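Local coordinates for purine nucleoside phosphorylase (Caulobacter vibrioides, PDB 1XFJ), which probably phosphorolyses purine nucleosides such as inosine and S-methyl-5'-thioadenosine and deaminates adenosine, as a member of the YfiH/LACC1 family, at residues Leu39-Gly44 with Arg252-Ile257. Numbering follows the deposited sequence.
Sequences LNVGRG and RLLSAI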
ATOM      1  N   LEU A  39       1.446   4.125  15.853  1.00  7.65           N
ATOM      2  CA  LEU A  39       2.055   3.228  14.866  1.00  3.01           C
ATOM      3  C   LEU A  39       2.666   3.728  13.562  1.00  4.01           C
ATOM      4  O   LEU A  39       2.253   3.320  12.474  1.00  4.56           O
ATOM      5  CB  LEU A  39       1.065   2.105  14.557  1.00  3.74           C
ATOM      6  CG  LEU A  39       1.674   0.744  14.212  1.00  3.10           C
ATOM      7  CD1 LEU A  39       2.448   0.205  15.410  1.00  5.87           C
ATOM      8  CD2 LEU A  39       0.560  -0.220  13.827  1.00  3.68           C
ATOM      9  N   ASN A  40       3.692   4.561  13.680  1.00  3.07           N
ATOM     10  CA  ASN A  40       4.386   5.096  12.516  1.00  3.16           C
ATOM     11  C   ASN A  40       5.557   4.193  12.127  1.00  4.04           C
ATOM     12  O   ASN A  40       6.469   3.969  12.927  1.00  5.52           O
ATOM     13  CB  ASN A  40       4.892   6.508  12.825  1.00  3.14           C
ATOM     14  CG  ASN A  40       5.823   7.039  11.759  1.00  3.11           C
ATOM     15  OD1 ASN A  40       5.606   6.823  10.566  1.00  3.10           O
ATOM     16  ND2 ASN A  40       6.861   7.755  12.184  1.00  3.06           N
ATOM     17  N   VAL A  41       5.539   3.687  10.896  1.00  4.58           N
ATOM     18  CA  VAL A  41       6.599   2.796  10.429  1.00  4.56           C
ATOM     19  C   VAL A  41       7.575   3.462   9.457  1.00  5.58           C
ATOM     20  O   VAL A  41       8.467   2.803   8.914  1.00  3.56           O
ATOM     21  CB  VAL A  41       6.010   1.537   9.740  1.00  5.25           C
ATOM     22  CG1 VAL A  41       5.148   0.756  10.724  1.00  5.63           C
ATOM     23  CG2 VAL A  41       5.197   1.939   8.517  1.00  5.74           C
ATOM     24  N   GLY A  42       7.420   4.769   9.258  1.00  4.29           N
ATOM     25  CA  GLY A  42       8.282   5.499   8.341  1.00  5.80           C
ATOM     26  C   GLY A  42       9.721   5.738   8.768  1.00  5.69           C
ATOM     27  O   GLY A  42      10.011   6.659   9.535  1.00  4.87           O
ATOM     28  N   ARG A  43      10.634   4.912   8.264  1.00  5.09           N
ATOM     29  CA  ARG A  43      12.047   5.063   8.593  1.00  6.48           C
ATOM     30  C   ARG A  43      12.620   6.346   7.985  1.00  7.87           C
ATOM     31  O   ARG A  43      13.647   6.859   8.438  1.00  8.27           O
ATOM     32  CB  ARG A  43      12.835   3.852   8.086  1.00  8.25           C
ATOM     33  CG  ARG A  43      12.774   2.649   9.010  1.00  9.51           C
ATOM     34  CD  ARG A  43      13.491   1.460   8.401  1.00 13.00           C
ATOM     35  NE  ARG A  43      13.712   0.395   9.375  1.00 14.39           N
ATOM     36  CZ  ARG A  43      14.257  -0.780   9.078  1.00 16.23           C
ATOM     37  NH1 ARG A  43      14.628  -1.041   7.831  1.00 13.26           N
ATOM     38  NH2 ARG A  43      14.446  -1.687  10.029  1.00 16.76           N
ATOM     39  N   GLY A  44      11.943   6.866   6.968  1.00  7.99           N
ATOM     40  CA  GLY A  44      12.408   8.079   6.317  1.00  8.99           C
ATOM     41  C   GLY A  44      11.735   9.324   6.861  1.00  8.44           C
ATOM     42  O   GLY A  44      11.959  10.427   6.358  1.00 11.05           O
ATOM     43  N   ARG A 252       3.436   7.093   8.746  1.00  3.70           N
ATOM     44  CA  ARG A 252       3.230   6.188   7.620  1.00  5.37           C
ATOM     45  C   ARG A 252       2.578   4.891   8.091  1.00  4.86           C
ATOM     46  O   ARG A 252       2.983   4.310   9.100  1.00  4.11           O
ATOM     47  CB  ARG A 252       4.569   5.856   6.943  1.00  7.46           C
ATOM     48  CG  ARG A 252       5.527   7.038   6.811  1.00  9.51           C
ATOM     49  CD  ARG A 252       4.895   8.209   6.077  1.00 11.78           C
ATOM     50  NE  ARG A 252       5.719   9.410   6.189  1.00 11.73           N
ATOM     51  CZ  ARG A 252       6.897   9.571   5.595  1.00 12.77           C
ATOM     52  NH1 ARG A 252       7.394   8.604   4.832  1.00 11.55           N
ATOM     53  NH2 ARG A 252       7.584  10.690   5.777  1.00 12.63           N
ATOM     54  N   LEU A 253       1.566   4.449   7.351  1.00  3.27           N
ATOM     55  CA  LEU A 253       0.846   3.220   7.661  1.00  3.68           C
ATOM     56  C   LEU A 253       1.475   2.055   6.915  1.00  4.07           C
ATOM     57  O   LEU A 253       1.885   2.198   5.767  1.00  6.34           O
ATOM     58  CB  LEU A 253      -0.602   3.336   7.206  1.00  3.17           C
ATOM     59  CG  LEU A 253      -1.415   4.491   7.773  1.00  3.01           C
ATOM     60  CD1 LEU A 253      -2.641   4.731   6.893  1.00  4.90           C
ATOM     61  CD2 LEU A 253      -1.819   4.155   9.202  1.00  3.62           C
ATOM     62  N   LEU A 254       1.531   0.895   7.557  1.00  3.21           N
ATOM     63  CA  LEU A 254       2.091  -0.276   6.903  1.00  3.03           C
ATOM     64  C   LEU A 254       0.972  -1.223   6.494  1.00  3.51           C
ATOM     65  O   LEU A 254      -0.052  -1.312   7.164  1.00  4.75           O
ATOM     66  CB  LEU A 254       3.045  -1.021   7.837  1.00  6.15           C
ATOM     67  CG  LEU A 254       3.846  -2.123   7.131  1.00  9.62           C
ATOM     68  CD1 LEU A 254       4.885  -1.475   6.237  1.00  8.85           C
ATOM     69  CD2 LEU A 254       4.521  -3.029   8.141  1.00 11.17           C
ATOM     70  N   SER A 255       1.170  -1.910   5.375  1.00  3.29           N
ATOM     71  CA  SER A 255       0.222  -2.901   4.881  1.00  3.21           C
ATOM     72  C   SER A 255       1.149  -4.042   4.508  1.00  3.13           C
ATOM     73  O   SER A 255       2.149  -3.822   3.833  1.00  3.35           O
ATOM     74  CB  SER A 255      -0.528  -2.392   3.651  1.00  3.19           C
ATOM     75  OG  SER A 255      -1.350  -1.287   3.982  1.00  3.63           O
ATOM     76  N   ALA A 256       0.846  -5.254   4.954  1.00  3.13           N
ATOM     77  CA  ALA A 256       1.747  -6.359   4.653  1.00  3.84           C
ATOM     78  C   ALA A 256       1.069  -7.709   4.540  1.00  3.99           C
ATOM     79  O   ALA A 256      -0.059  -7.902   4.992  1.00  4.85           O
ATOM     80  CB  ALA A 256       2.848  -6.421   5.709  1.00  3.38           C
ATOM     81  N   ILE A 257       1.785  -8.648   3.937  1.00  3.89           N
ATOM     82  CA  ILE A 257       1.267  -9.989   3.743  1.00  3.57           C
ATOM     83  C   ILE A 257       2.441 -10.958   3.812  1.00  4.93           C
ATOM     84  O   ILE A 257       3.572 -10.599   3.484  1.00  4.54           O
ATOM     85  CB  ILE A 257       0.541 -10.090   2.375  1.00  3.68           C
ATOM     86  CG1 ILE A 257      -0.101 -11.469   2.220  1.00  3.59           C
ATOM     87  CG2 ILE A 257       1.517  -9.795   1.237  1.00  3.78           C
ATOM     88  CD1 ILE A 257      -1.075 -11.544   1.045  1.00  4.76           C
TER
HETATM   89  O   HOH W   1       0.803   1.520  10.571  1.00  3.53           O
HETATM   90  O   HOH W   2       9.958  10.695   4.288  1.00 20.64           O
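Asn40 and Val41 each hydrogen-bond to the backbone of Arg252, joining an Asx turn in the loop before helix 49-62 to the residue that leads into strand 253-259, the middle strand of a five-stranded mixed sheet. The carboxamide oxygen suits this place because one acceptor can serve two backbone donors. OD1 of Asn40 lies 3.0 Å from Gly42 N, closing the turn. The same Asn40 OD1 is 2.8 Å from Arg252 N, and the two donors arrive from opposite faces of the amide plane. Asn40 CG lies anti to the backbone N (chi1 170°), which carries the amide to the side of Arg252, while ND2 is occupied by Asp47 and Ser45. Val41 N returns a nearly straight bond (173°) to Arg252 O. Valine suits this buried place because its branched side chain meets apolar neighbours: CG2 of Val41 packs 3.7 Å from CB of Leu254, and Ile59 of helix 49-62 touches both side chains. Glycine suits position 42 because its bare CA lets Arg252 CG pass at 3.5 Å from Gly42 CA. Arg252 NE hydrogen-bonds to Tyr250 O, and NH2 forms a salt bridge with Asp249. Two waters also bridge the segments. One links Leu39 O and Leu254 N; the other lies in the guanidinium plane, accepts from Arg252 NH2 at 2.8 Å and gives a weak bond to Gly44 O.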